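Local coordinates for putative peptidyl-arginine deiminase family protein (Campylobacter jejuni subsp. jejuni serotype O:2, PDB 6B10), which probably hydrolyses agmatine to N-carbamoylputrescine and ammonia, as an agmatine deiminase of the guanidino-group-modifying enzyme superfamily, at residues W87-G92 with H207-A212; V309-F314 with G319-S324; N272-N277 with C325-K330; C163-N168 with I191-N196. All coordinates share one frame; numbering follows the deposited sequence.

Contact 1 of 4, residues W87-G92 with H207-A212. With K (potassium ion), chain E.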
loop_
_atom_site.group_PDB
_atom_site.type_symbol
_atom_site.label_atom_id
_atom_site.label_comp_id
_atom_site.label_asym_id
_atom_site.label_seq_id
_atom_site.Cartn_x
_atom_site.Cartn_y
_atom_site.Cartn_z
ATOM N N TRP A 87 0.918 -6.961 -8.092
ATOM C CA TRP A 87 0.773 -6.382 -6.765
ATOM C C TRP A 87 2.139 -5.990 -6.224
ATOM O O TRP A 87 2.710 -6.680 -5.390
ATOM C CB TRP A 87 0.055 -7.359 -5.832
ATOM C CG TRP A 87 -1.293 -7.799 -6.360
ATOM C CD1 TRP A 87 -1.662 -9.068 -6.702
ATOM C CD2 TRP A 87 -2.434 -6.966 -6.625
ATOM N NE1 TRP A 87 -2.960 -9.080 -7.152
ATOM C CE2 TRP A 87 -3.458 -7.804 -7.115
ATOM C CE3 TRP A 87 -2.690 -5.597 -6.493
ATOM C CZ2 TRP A 87 -4.719 -7.318 -7.471
ATOM C CZ3 TRP A 87 -3.946 -5.113 -6.850
ATOM C CH2 TRP A 87 -4.942 -5.973 -7.333
ATOM N N ILE A 88 2.653 -4.869 -6.720
ATOM C CA ILE A 88 4.015 -4.432 -6.398
ATOM C C ILE A 88 4.188 -4.046 -4.921
ATOM O O ILE A 88 5.286 -4.168 -4.382
ATOM C CB ILE A 88 4.492 -3.296 -7.340
ATOM C CG1 ILE A 88 5.983 -3.000 -7.125
ATOM C CG2 ILE A 88 3.683 -2.025 -7.147
ATOM C CD1 ILE A 88 6.611 -2.186 -8.236
ATOM N N ARG A 89 3.116 -3.594 -4.268
ATOM C CA ARG A 89 3.137 -3.349 -2.820
ATOM C C ARG A 89 3.623 -4.583 -2.032
ATOM O O ARG A 89 4.280 -4.444 -0.998
ATOM C CB ARG A 89 1.737 -2.921 -2.343
ATOM C CG ARG A 89 1.599 -2.569 -0.857
ATOM C CD ARG A 89 2.172 -1.214 -0.470
ATOM N NE ARG A 89 1.709 -0.125 -1.332
ATOM C CZ ARG A 89 2.113 1.141 -1.223
ATOM N NH1 ARG A 89 2.956 1.498 -0.268
ATOM N NH2 ARG A 89 1.659 2.057 -2.069
ATOM N N ASP A 90 3.295 -5.783 -2.508
ATOM C CA ASP A 90 3.757 -7.018 -1.859
ATOM C C ASP A 90 5.277 -7.148 -1.864
ATOM O O ASP A 90 5.878 -7.473 -0.839
ATOM C CB ASP A 90 3.179 -8.267 -2.545
ATOM C CG ASP A 90 1.708 -8.487 -2.248
ATOM O OD1 ASP A 90 1.255 -8.163 -1.128
ATOM O OD2 ASP A 90 1.007 -9.017 -3.136
ATOM N N PHE A 91 5.893 -6.913 -3.021
ATOM C CA PHE A 91 7.320 -7.205 -3.189
ATOM C C PHE A 91 8.232 -5.995 -3.427
ATOM O O PHE A 91 9.446 -6.120 -3.282
ATOM C CB PHE A 91 7.537 -8.266 -4.288
ATOM C CG PHE A 91 7.135 -7.820 -5.661
ATOM C CD1 PHE A 91 7.992 -7.063 -6.438
ATOM C CD2 PHE A 91 5.900 -8.181 -6.187
ATOM C CE1 PHE A 91 7.625 -6.654 -7.707
ATOM C CE2 PHE A 91 5.525 -7.775 -7.455
ATOM C CZ PHE A 91 6.389 -7.010 -8.217
ATOM N N GLY A 92 7.676 -4.837 -3.766
ATOM C CA GLY A 92 8.486 -3.646 -4.053
ATOM C C GLY A 92 9.425 -3.221 -2.931
ATOM O O GLY A 92 9.246 -3.597 -1.772
ATOM N N HIS A 207 -3.535 -8.393 5.317
ATOM C CA HIS A 207 -2.852 -7.097 5.211
ATOM C C HIS A 207 -3.525 -5.984 6.002
ATOM O O HIS A 207 -4.725 -5.761 5.873
ATOM C CB HIS A 207 -2.775 -6.650 3.755
ATOM C CG HIS A 207 -1.813 -7.433 2.918
ATOM N ND1 HIS A 207 -0.591 -7.867 3.386
ATOM C CD2 HIS A 207 -1.880 -7.824 1.624
ATOM C CE1 HIS A 207 0.046 -8.508 2.421
ATOM N NE2 HIS A 207 -0.715 -8.496 1.341
ATOM N N ILE A 208 -2.729 -5.262 6.785
ATOM C CA ILE A 208 -3.211 -4.123 7.546
ATOM C C ILE A 208 -3.766 -3.021 6.637
ATOM O O ILE A 208 -4.668 -2.284 7.050
ATOM C CB ILE A 208 -2.107 -3.544 8.468
ATOM C CG1 ILE A 208 -2.717 -2.710 9.603
ATOM C CG2 ILE A 208 -1.101 -2.710 7.687
ATOM C CD1 ILE A 208 -3.436 -3.541 10.645
ATOM N N ASP A 209 -3.266 -2.922 5.399
ATOM C CA ASP A 209 -3.753 -1.890 4.483
ATOM C C ASP A 209 -5.148 -2.177 3.901
ATOM O O ASP A 209 -5.632 -1.407 3.078
ATOM C CB ASP A 209 -2.724 -1.568 3.384
ATOM C CG ASP A 209 -2.603 -2.663 2.318
ATOM O OD1 ASP A 209 -3.113 -3.782 2.519
ATOM O OD2 ASP A 209 -1.996 -2.390 1.265
ATOM N N THR A 210 -5.793 -3.269 4.330
ATOM C CA THR A 210 -7.209 -3.489 4.031
ATOM C C THR A 210 -8.095 -3.090 5.212
ATOM O O THR A 210 -9.310 -3.036 5.077
ATOM C CB THR A 210 -7.518 -4.959 3.675
ATOM O OG1 THR A 210 -7.297 -5.784 4.818
ATOM C CG2 THR A 210 -6.639 -5.450 2.525
ATOM N N LEU A 211 -7.483 -2.801 6.355
ATOM C CA LEU A 211 -8.213 -2.595 7.600
ATOM C C LEU A 211 -8.054 -1.213 8.211
ATOM O O LEU A 211 -9.044 -0.612 8.631
ATOM C CB LEU A 211 -7.753 -3.622 8.635
ATOM C CG LEU A 211 -8.155 -5.071 8.381
ATOM C CD1 LEU A 211 -7.487 -5.962 9.410
ATOM C CD2 LEU A 211 -9.667 -5.218 8.439
ATOM N N ALA A 212 -6.815 -0.731 8.297
ATOM C CA ALA A 212 -6.515 0.486 9.057
ATOM C C ALA A 212 -5.241 1.146 8.569
ATOM O O ALA A 212 -4.274 0.460 8.248
ATOM C CB ALA A 212 -6.393 0.163 10.542
HETATM K K K E . 10.995 -7.911 -1.739
HETATM O O HOH W 1 8.647 -8.114 0.118
#
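Asp90 and His207 make the one polar link across this buried contact, close to the centre of the chain. The imidazole NE2 donates to the carboxylate oxygen, with His207 NE2 and Asp90 OD1 3.2 Å apart, but the N-H...O angle of 127° marks the bond as weak. The carboxylate and ring planes are turned 38° against each other, and OD1 approaches the ring obliquely. Asp90 leans across because its CG lies beside the backbone N (chi1 -74°), which carries OD1 nearer to the histidine than the CB direction alone would. Next to this pair, Arg89 meets Asp209 only loosely: its methylene carbon CG lies 4.2 Å from Asp209 OD2, and the charged groups do not touch. The guanidinium is instead bound by Asn327 and by the backbone O of His322, while Asp209 OD2 binds the ring of His322. Further out, each segment is braced separately. His207 O accepts from Thr210 OG1 at 2.8 Å and from Thr210 N at 3.1 Å, fixing the 3-10 turn. On the other side, Phe91 O binds potassium at 2.8 Å, a site completed by Asp106, Phe107 and a water that donates to Asp90 O. The chemistry implies a short helix and a 3-10 turn joined directly by one bent, weak hydrogen bond and indirectly through His322, which bonds to both Arg89 and Asp209.

Contact 2 of 4, residues V309-F314 with G319-S324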
loop_
_atom_site.group_PDB
_atom_site.type_symbol
_atom_site.label_atom_id
_atom_site.label_comp_id
_atom_site.label_asym_id
_atom_site.label_seq_id
_atom_site.Cartn_x
_atom_site.Cartn_y
_atom_site.Cartn_z
ATOM N N VAL A 309 -11.201 6.640 -7.538
ATOM C CA VAL A 309 -10.921 5.893 -8.764
ATOM C C VAL A 309 -11.632 4.558 -8.663
ATOM O O VAL A 309 -11.462 3.828 -7.690
ATOM C CB VAL A 309 -9.408 5.653 -8.956
ATOM C CG1 VAL A 309 -9.155 4.633 -10.051
ATOM C CG2 VAL A 309 -8.700 6.964 -9.267
ATOM N N ASP A 310 -12.442 4.260 -9.672
ATOM C CA ASP A 310 -13.195 3.019 -9.732
ATOM C C ASP A 310 -12.243 1.843 -9.594
ATOM O O ASP A 310 -11.390 1.637 -10.449
ATOM C CB ASP A 310 -13.950 2.966 -11.068
ATOM C CG ASP A 310 -14.855 1.758 -11.198
ATOM O OD1 ASP A 310 -14.961 0.947 -10.260
ATOM O OD2 ASP A 310 -15.476 1.621 -12.269
ATOM N N ALA A 311 -12.380 1.086 -8.511
ATOM C CA ALA A 311 -11.437 0.011 -8.181
ATOM C C ALA A 311 -12.039 -1.390 -8.284
ATOM O O ALA A 311 -11.403 -2.364 -7.883
ATOM C CB ALA A 311 -10.878 0.225 -6.782
ATOM N N ARG A 312 -13.242 -1.493 -8.833
ATOM C CA ARG A 312 -13.976 -2.765 -8.865
ATOM C C ARG A 312 -13.236 -3.893 -9.577
ATOM O O ARG A 312 -13.211 -5.024 -9.098
ATOM C CB ARG A 312 -15.344 -2.568 -9.520
ATOM C CG ARG A 312 -16.301 -1.753 -8.674
ATOM C CD ARG A 312 -17.603 -1.533 -9.402
ATOM N NE ARG A 312 -17.388 -0.756 -10.621
ATOM C CZ ARG A 312 -18.260 -0.648 -11.615
ATOM N NH1 ARG A 312 -19.430 -1.265 -11.555
ATOM N NH2 ARG A 312 -17.961 0.092 -12.671
ATOM N N VAL A 313 -12.622 -3.578 -10.711
ATOM C CA VAL A 313 -11.965 -4.601 -11.525
ATOM C C VAL A 313 -10.754 -5.172 -10.784
ATOM O O VAL A 313 -10.516 -6.385 -10.819
ATOM C CB VAL A 313 -11.550 -4.054 -12.904
ATOM C CG1 VAL A 313 -10.956 -5.163 -13.763
ATOM C CG2 VAL A 313 -12.747 -3.442 -13.611
ATOM N N PHE A 314 -10.019 -4.298 -10.090
ATOM C CA PHE A 314 -8.875 -4.706 -9.262
ATOM C C PHE A 314 -9.238 -5.832 -8.292
ATOM O O PHE A 314 -8.447 -6.753 -8.076
ATOM C CB PHE A 314 -8.330 -3.522 -8.446
ATOM C CG PHE A 314 -7.603 -2.485 -9.254
ATOM C CD1 PHE A 314 -8.284 -1.424 -9.832
ATOM C CD2 PHE A 314 -6.224 -2.537 -9.390
ATOM C CE1 PHE A 314 -7.613 -0.454 -10.558
ATOM C CE2 PHE A 314 -5.545 -1.571 -10.110
ATOM C CZ PHE A 314 -6.241 -0.527 -10.696
ATOM N N GLY A 319 -7.164 -7.512 -4.648
ATOM C CA GLY A 319 -6.442 -6.328 -4.211
ATOM C C GLY A 319 -7.114 -5.073 -4.717
ATOM O O GLY A 319 -8.041 -5.137 -5.516
ATOM N N SER A 320 -6.647 -3.925 -4.249
ATOM C CA SER A 320 -7.213 -2.655 -4.673
ATOM C C SER A 320 -6.059 -1.684 -4.931
ATOM O O SER A 320 -4.933 -2.128 -5.130
ATOM C CB SER A 320 -8.214 -2.155 -3.625
ATOM O OG SER A 320 -8.902 -1.006 -4.079
ATOM N N LEU A 321 -6.329 -0.380 -4.926
ATOM C CA LEU A 321 -5.365 0.619 -5.405
ATOM C C LEU A 321 -4.009 0.542 -4.711
ATOM O O LEU A 321 -2.985 0.509 -5.388
ATOM C CB LEU A 321 -5.924 2.044 -5.290
ATOM C CG LEU A 321 -7.235 2.370 -6.025
ATOM C CD1 LEU A 321 -7.631 3.813 -5.768
ATOM C CD2 LEU A 321 -7.139 2.111 -7.527
ATOM N N HIS A 322 -4.007 0.505 -3.376
ATOM C CA HIS A 322 -2.756 0.511 -2.595
ATOM C C HIS A 322 -1.902 -0.723 -2.888
ATOM O O HIS A 322 -0.687 -0.622 -2.987
ATOM C CB HIS A 322 -3.051 0.592 -1.089
ATOM C CG HIS A 322 -1.861 0.941 -0.245
ATOM N ND1 HIS A 322 -1.307 0.061 0.659
ATOM C CD2 HIS A 322 -1.129 2.078 -0.153
ATOM C CE1 HIS A 322 -0.283 0.634 1.265
ATOM N NE2 HIS A 322 -0.152 1.860 0.790
ATOM N N CYS A 323 -2.549 -1.879 -3.022
ATOM C CA CYS A 323 -1.860 -3.140 -3.330
ATOM C C CYS A 323 -1.146 -3.121 -4.681
ATOM O O CYS A 323 -0.147 -3.806 -4.870
ATOM C CB CYS A 323 -2.855 -4.315 -3.327
ATOM S SG CYS A 323 -3.689 -4.621 -1.754
ATOM N N SER A 324 -1.667 -2.343 -5.622
ATOM C CA SER A 324 -1.127 -2.298 -6.982
ATOM C C SER A 324 0.000 -1.283 -7.201
ATOM O O SER A 324 0.422 -1.080 -8.338
ATOM C CB SER A 324 -2.247 -1.953 -7.954
ATOM O OG SER A 324 -2.455 -0.559 -7.958
#
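Leu321 is the bump that fills the hollow formed by Val309, Ala311 and Phe314, where the chain leaves strand 305-310 and folds back on itself. That strand is an edge of the mixed sheet 274-276/279-284/305-310, one of the sheets of the alpha/beta-propeller fold expected for this superfamily. CD1 of the leucine abuts the valine, with Leu321 CD1 and Val309 CB 4.1 Å apart. CD2 rides over one face of the phenyl ring, 4.0 Å from Phe314 CE1, and also touches Val309 CG1 and Ala311 CB. With CG beside the backbone N (chi1 -58°) and an extended chi2, the leucine brings its fork nearer to the strand than its CB direction suggests. Ala311 makes a smaller bump: its CB rests 3.6 Å from Ser320 OG, whose hydroxyl is hydrogen-bonded to Tyr285. Phe314 is the large wedge. Its CB packs on Ser320 CA at 4.0 Å, and its ring also meets that of Tyr44 on helix 37-52. The backbones come close here too, as two acceptors, Phe314 O and Gly319 O, lie 3.1 Å apart. Asp310 and Arg312 point away from this packing and pair side-on with each other. On the other side of the ring from CE1, Phe314 CE2 lies 3.9 Å from Ser324 OG, a hydroxyl that donates back to Leu321 O at 2.8 Å.

Contact 3 of 4, residues N272-N277 with C325-K330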
loop_
_atom_site.group_PDB
_atom_site.type_symbol
_atom_site.label_atom_id
_atom_site.label_comp_id
_atom_site.label_asym_id
_atom_site.label_seq_id
_atom_site.Cartn_x
_atom_site.Cartn_y
_atom_site.Cartn_z
ATOM N N ASN A 272 -7.674 0.802 1.358
ATOM C CA ASN A 272 -6.628 0.588 0.351
ATOM C C ASN A 272 -6.417 1.814 -0.555
ATOM O O ASN A 272 -6.249 1.685 -1.775
ATOM C CB ASN A 272 -6.978 -0.646 -0.487
ATOM C CG ASN A 272 -5.767 -1.485 -0.829
ATOM O OD1 ASN A 272 -5.393 -1.606 -1.990
ATOM N ND2 ASN A 272 -5.152 -2.078 0.181
ATOM N N PHE A 273 -6.428 3.003 0.050
ATOM C CA PHE A 273 -6.105 4.242 -0.652
ATOM C C PHE A 273 -4.593 4.415 -0.773
ATOM O O PHE A 273 -3.824 3.629 -0.219
ATOM C CB PHE A 273 -6.747 5.469 0.027
ATOM C CG PHE A 273 -6.583 5.528 1.530
ATOM C CD1 PHE A 273 -5.320 5.561 2.127
ATOM C CD2 PHE A 273 -7.700 5.614 2.352
ATOM C CE1 PHE A 273 -5.186 5.642 3.507
ATOM C CE2 PHE A 273 -7.567 5.695 3.732
ATOM C CZ PHE A 273 -6.308 5.714 4.309
ATOM N N VAL A 274 -4.164 5.439 -1.505
ATOM C CA VAL A 274 -2.745 5.719 -1.631
ATOM C C VAL A 274 -2.469 7.213 -1.611
ATOM O O VAL A 274 -3.091 7.971 -2.341
ATOM C CB VAL A 274 -2.122 5.052 -2.889
ATOM C CG1 VAL A 274 -2.884 5.407 -4.146
ATOM C CG2 VAL A 274 -0.651 5.432 -3.030
ATOM N N PHE A 275 -1.548 7.629 -0.744
ATOM C CA PHE A 275 -1.106 9.015 -0.717
ATOM C C PHE A 275 -0.097 9.247 -1.833
ATOM O O PHE A 275 0.760 8.394 -2.096
ATOM C CB PHE A 275 -0.445 9.367 0.607
ATOM C CG PHE A 275 -1.407 9.682 1.719
ATOM C CD1 PHE A 275 -2.014 10.930 1.797
ATOM C CD2 PHE A 275 -1.662 8.749 2.721
ATOM C CE1 PHE A 275 -2.878 11.230 2.838
ATOM C CE2 PHE A 275 -2.523 9.045 3.767
ATOM C CZ PHE A 275 -3.131 10.287 3.823
ATOM N N ILE A 276 -0.229 10.399 -2.483
ATOM C CA ILE A 276 0.740 10.900 -3.447
ATOM C C ILE A 276 0.867 12.389 -3.196
ATOM O O ILE A 276 0.162 12.940 -2.347
ATOM C CB ILE A 276 0.304 10.627 -4.895
ATOM C CG1 ILE A 276 -1.081 11.230 -5.165
ATOM C CG2 ILE A 276 0.303 9.124 -5.162
ATOM C CD1 ILE A 276 -1.444 11.309 -6.632
ATOM N N ASN A 277 1.754 13.053 -3.921
ATOM C CA ASN A 277 1.975 14.476 -3.672
ATOM C C ASN A 277 0.686 15.278 -3.846
ATOM O O ASN A 277 0.081 15.266 -4.922
ATOM C CB ASN A 277 3.069 15.009 -4.586
ATOM C CG ASN A 277 4.416 14.388 -4.291
ATOM O OD1 ASN A 277 4.608 13.769 -3.242
ATOM N ND2 ASN A 277 5.356 14.536 -5.217
ATOM N N CYS A 325 0.481 -0.628 -6.150
ATOM C CA CYS A 325 1.497 0.393 -6.339
ATOM C C CYS A 325 2.484 0.457 -5.192
ATOM O O CYS A 325 2.266 -0.120 -4.124
ATOM C CB CYS A 325 0.843 1.755 -6.572
ATOM S SG CYS A 325 -0.128 2.413 -5.188
ATOM N N GLN A 326 3.602 1.125 -5.439
ATOM C CA GLN A 326 4.596 1.356 -4.405
ATOM C C GLN A 326 5.122 2.782 -4.536
ATOM O O GLN A 326 5.259 3.312 -5.638
ATOM C CB GLN A 326 5.726 0.333 -4.511
ATOM C CG GLN A 326 6.806 0.447 -3.441
ATOM C CD GLN A 326 6.268 0.315 -2.025
ATOM O OE1 GLN A 326 5.649 1.243 -1.495
ATOM N NE2 GLN A 326 6.507 -0.834 -1.401
ATOM N N ASN A 327 5.398 3.399 -3.400
ATOM C CA ASN A 327 5.863 4.773 -3.372
ATOM C C ASN A 327 7.379 4.795 -3.286
ATOM O O ASN A 327 7.975 3.981 -2.589
ATOM C CB ASN A 327 5.247 5.510 -2.171
ATOM C CG ASN A 327 3.754 5.279 -2.059
ATOM O OD1 ASN A 327 3.308 4.291 -1.472
ATOM N ND2 ASN A 327 2.972 6.176 -2.647
ATOM N N ARG A 328 7.993 5.723 -4.009
ATOM C CA ARG A 328 9.428 5.966 -3.908
ATOM C C ARG A 328 9.574 7.429 -3.532
ATOM O O ARG A 328 9.127 8.314 -4.262
ATOM C CB ARG A 328 10.138 5.653 -5.229
ATOM C CG ARG A 328 11.615 6.029 -5.245
ATOM C CD ARG A 328 12.338 5.453 -6.455
ATOM N NE ARG A 328 13.613 6.140 -6.685
ATOM C CZ ARG A 328 14.775 5.816 -6.117
ATOM N NH1 ARG A 328 14.870 4.797 -5.267
ATOM N NH2 ARG A 328 15.862 6.525 -6.403
ATOM N N PHE A 329 10.171 7.678 -2.374
ATOM C CA PHE A 329 10.139 9.013 -1.791
ATOM C C PHE A 329 11.238 9.911 -2.336
ATOM O O PHE A 329 12.233 9.432 -2.881
ATOM C CB PHE A 329 10.144 8.928 -0.261
ATOM C CG PHE A 329 8.900 8.290 0.275
ATOM C CD1 PHE A 329 7.782 9.058 0.564
ATOM C CD2 PHE A 329 8.814 6.908 0.399
ATOM C CE1 PHE A 329 6.611 8.468 1.005
ATOM C CE2 PHE A 329 7.646 6.311 0.847
ATOM C CZ PHE A 329 6.546 7.095 1.152
ATOM N N LYS A 330 11.011 11.213 -2.211
ATOM C CA LYS A 330 11.921 12.239 -2.706
ATOM C C LYS A 330 12.926 12.620 -1.622
ATOM O O LYS A 330 12.564 12.765 -0.455
ATOM C CB LYS A 330 11.122 13.479 -3.119
ATOM C CG LYS A 330 11.927 14.570 -3.825
ATOM C CD LYS A 330 11.154 15.879 -3.833
ATOM C CE LYS A 330 11.960 17.029 -4.421
ATOM N NZ LYS A 330 11.960 17.025 -5.909
#
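Val274 and the backbone of Phe275 meet Cys325 and Asn327 where strand 274-276 approaches segment 325-330, in what is probably the alpha/beta propeller of the guanidino-modifying enzymes. Strand 274-276 pairs with 279-284, strand 326-329 with 19-25, and side chains bridge the two: the closest CA atoms, of Val274 and Cys325, are 8.3 Å apart. The first segment enters with Asn272, whose amide ties the loop to Asp209 and Cys323. At Val274 the packing begins. Its CG1 sits between the backbone N and the carbonyl carbon (chi1 53°), leaving CG2 anti to N and directed at the other segment. This methyl touches two residues at once, lying 3.7 Å from Cys325 SG and also 3.7 Å from Asn327 ND2. The sulfur further approaches the valine stem, with Cys325 SG and Val274 CB 4.0 Å apart. Phe275 contributes its backbone rather than its ring, which leads away: Phe275 O lies 3.2 Å from Asn327 ND2 and accepts a hydrogen bond from Gln19. The same Gln19 accepts from Asn327 ND2, while Asn327 OD1 accepts from Arg89, so both ends of this buried amide are satisfied. Ile276 then turns to Ile281, and Asn277 binds Gln19 N. Within the second strand, Asn327 N donates to Gln326 OE1 at 2.9 Å, using a lone pair in the carbonyl plane.

Contact 4 of 4, residues C163-N168 with I191-N196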
loop_
_atom_site.group_PDB
_atom_site.type_symbol
_atom_site.label_atom_id
_atom_site.label_comp_id
_atom_site.label_asym_id
_atom_site.label_seq_id
_atom_site.Cartn_x
_atom_site.Cartn_y
_atom_site.Cartn_z
ATOM N N CYS A 163 -0.669 -11.454 10.263
ATOM C CA CYS A 163 0.277 -11.390 9.146
ATOM C C CYS A 163 1.664 -11.915 9.504
ATOM O O CYS A 163 2.061 -12.996 9.071
ATOM C CB CYS A 163 0.412 -9.951 8.635
ATOM S SG CYS A 163 -1.137 -9.195 8.115
ATOM N N LEU A 164 2.389 -11.147 10.312
ATOM C CA LEU A 164 3.837 -11.311 10.450
ATOM C C LEU A 164 4.240 -12.518 11.292
ATOM O O LEU A 164 5.326 -13.066 11.108
ATOM C CB LEU A 164 4.452 -10.036 11.034
ATOM C CG LEU A 164 4.214 -8.769 10.204
ATOM C CD1 LEU A 164 4.522 -7.528 11.023
ATOM C CD2 LEU A 164 5.034 -8.793 8.924
ATOM N N LEU A 165 3.368 -12.927 12.209
ATOM C CA LEU A 165 3.609 -14.110 13.032
ATOM C C LEU A 165 3.430 -15.381 12.208
ATOM O O LEU A 165 4.136 -16.372 12.415
ATOM C CB LEU A 165 2.674 -14.115 14.247
ATOM C CG LEU A 165 2.707 -12.849 15.116
ATOM C CD1 LEU A 165 1.924 -13.051 16.404
ATOM C CD2 LEU A 165 4.135 -12.426 15.425
ATOM N N ASN A 166 2.490 -15.336 11.268
ATOM C CA ASN A 166 2.269 -16.431 10.332
ATOM C C ASN A 166 3.406 -16.564 9.316
ATOM O O ASN A 166 3.895 -17.670 9.071
ATOM C CB ASN A 166 0.942 -16.218 9.600
ATOM C CG ASN A 166 0.602 -17.354 8.653
ATOM O OD1 ASN A 166 0.934 -18.513 8.908
ATOM N ND2 ASN A 166 -0.074 -17.028 7.555
ATOM N N GLU A 167 3.822 -15.439 8.736
ATOM C CA GLU A 167 4.822 -15.425 7.658
ATOM C C GLU A 167 6.208 -15.881 8.120
ATOM O O GLU A 167 6.894 -16.610 7.402
ATOM C CB GLU A 167 4.917 -14.029 7.036
ATOM N N ASN A 168 6.611 -15.451 9.313
ATOM C CA ASN A 168 7.918 -15.801 9.871
ATOM C C ASN A 168 7.790 -16.942 10.878
ATOM O O ASN A 168 8.769 -17.352 11.503
ATOM C CB ASN A 168 8.567 -14.581 10.538
ATOM C CG ASN A 168 8.808 -13.433 9.566
ATOM O OD1 ASN A 168 9.914 -13.265 9.046
ATOM N ND2 ASN A 168 7.772 -12.637 9.316
ATOM N N ILE A 191 4.981 -0.543 18.212
ATOM C CA ILE A 191 4.209 -1.299 17.231
ATOM C C ILE A 191 2.846 -1.627 17.813
ATOM O O ILE A 191 2.747 -2.188 18.904
ATOM C CB ILE A 191 4.897 -2.615 16.827
ATOM C CG1 ILE A 191 6.228 -2.313 16.130
ATOM C CG2 ILE A 191 3.985 -3.426 15.917
ATOM C CD1 ILE A 191 7.046 -3.534 15.775
ATOM N N ILE A 192 1.803 -1.276 17.072
ATOM C CA ILE A 192 0.435 -1.620 17.422
ATOM C C ILE A 192 0.087 -2.899 16.666
ATOM O O ILE A 192 -0.001 -2.903 15.431
ATOM C CB ILE A 192 -0.533 -0.485 17.057
ATOM C CG1 ILE A 192 -0.182 0.764 17.867
ATOM C CG2 ILE A 192 -1.974 -0.887 17.325
ATOM C CD1 ILE A 192 -0.787 2.039 17.335
ATOM N N TRP A 193 -0.072 -3.982 17.421
ATOM C CA TRP A 193 -0.413 -5.282 16.878
ATOM C C TRP A 193 -1.917 -5.478 16.966
ATOM O O TRP A 193 -2.447 -5.684 18.052
ATOM C CB TRP A 193 0.284 -6.380 17.685
ATOM C CG TRP A 193 1.778 -6.415 17.547
ATOM C CD1 TRP A 193 2.699 -5.752 18.317
ATOM C CD2 TRP A 193 2.526 -7.175 16.594
ATOM N NE1 TRP A 193 3.978 -6.050 17.888
ATOM C CE2 TRP A 193 3.895 -6.920 16.831
ATOM C CE3 TRP A 193 2.171 -8.048 15.561
ATOM C CZ2 TRP A 193 4.905 -7.509 16.074
ATOM C CZ3 TRP A 193 3.174 -8.629 14.803
ATOM C CH2 TRP A 193 4.527 -8.358 15.065
ATOM N N LEU A 194 -2.610 -5.408 15.832
ATOM C CA LEU A 194 -4.062 -5.590 15.821
ATOM C C LEU A 194 -4.456 -7.063 15.710
ATOM O O LEU A 194 -4.067 -7.744 14.761
ATOM C CB LEU A 194 -4.711 -4.815 14.675
ATOM C CG LEU A 194 -4.834 -3.302 14.803
ATOM C CD1 LEU A 194 -5.580 -2.787 13.585
ATOM C CD2 LEU A 194 -5.548 -2.874 16.076
ATOM N N GLU A 195 -5.247 -7.529 16.673
ATOM C CA GLU A 195 -5.713 -8.916 16.715
ATOM C C GLU A 195 -6.937 -9.127 15.830
ATOM O O GLU A 195 -7.030 -10.133 15.124
ATOM C CB GLU A 195 -6.071 -9.321 18.148
ATOM C CG GLU A 195 -4.938 -9.194 19.158
ATOM C CD GLU A 195 -3.787 -10.144 18.883
ATOM O OE1 GLU A 195 -4.050 -11.304 18.498
ATOM O OE2 GLU A 195 -2.618 -9.730 19.053
ATOM N N ASN A 196 -7.862 -8.168 15.863
ATOM C CA ASN A 196 -9.194 -8.344 15.280
ATOM C C ASN A 196 -9.411 -7.712 13.916
ATOM O O ASN A 196 -8.650 -6.847 13.475
ATOM C CB ASN A 196 -10.244 -7.787 16.239
ATOM C CG ASN A 196 -10.362 -8.606 17.506
ATOM O OD1 ASN A 196 -10.886 -9.715 17.482
ATOM N ND2 ASN A 196 -9.887 -8.064 18.617
#
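The end of helix 161-167 packs beside strand 190-194 with the CA atoms of Leu164 and Trp193 9.8 Å apart, a gap bridged by side chains. Helix and strand belong to a beta-alpha-beta crossover: strand 156-160 runs parallel beside 190-194, and helices 161-167 and 175-186 connect them. The six-membered end of the Trp193 indole is inserted between two leucines that reach it obliquely from opposite sides of its plane. Leu165 CD2 approaches Trp193 CZ3 to 4.0 Å, and Leu164 CD1 comes within 4.1 Å of Trp193 CH2. Ile191 CG2 lies 3.3 Å above the ring plane, on the same side as Leu164. Helix 175-186 holds the indole as well, Asp179 accepting from NE1 and Lys175 making a cation-pi contact. Leu164 O takes two donors from Asn168: the backbone N at 3.2 Å, and ND2, which also bonds to Ile143 O, at 3.1 Å along a nearly straight bond (166°) to an in-plane lone pair.

How the contacts relate
From the N terminus, 87-92 opens the long loop that contact 1 closes at 207-212. Contact 4 falls wholly within it, sealing the crossover between 163-168 and 191-196. After contact 1 has closed, 272-277 opens contact 3, and the whole of contact 2 follows before 325-330 shuts it. The four therefore form two enclosing pairs in series, and none cross. In space the pairs interlock, contacts 1, 2 and 3 touching one another through side-chain and backbone hydrogen bonds. Contact 4 packs on contact 1 through Leu194 and Ile208, but its nearest atoms stay about 11 Å from contacts 2 and 3. Segments 87-92 and 207-212 thus link the crossover to the C-terminal strands.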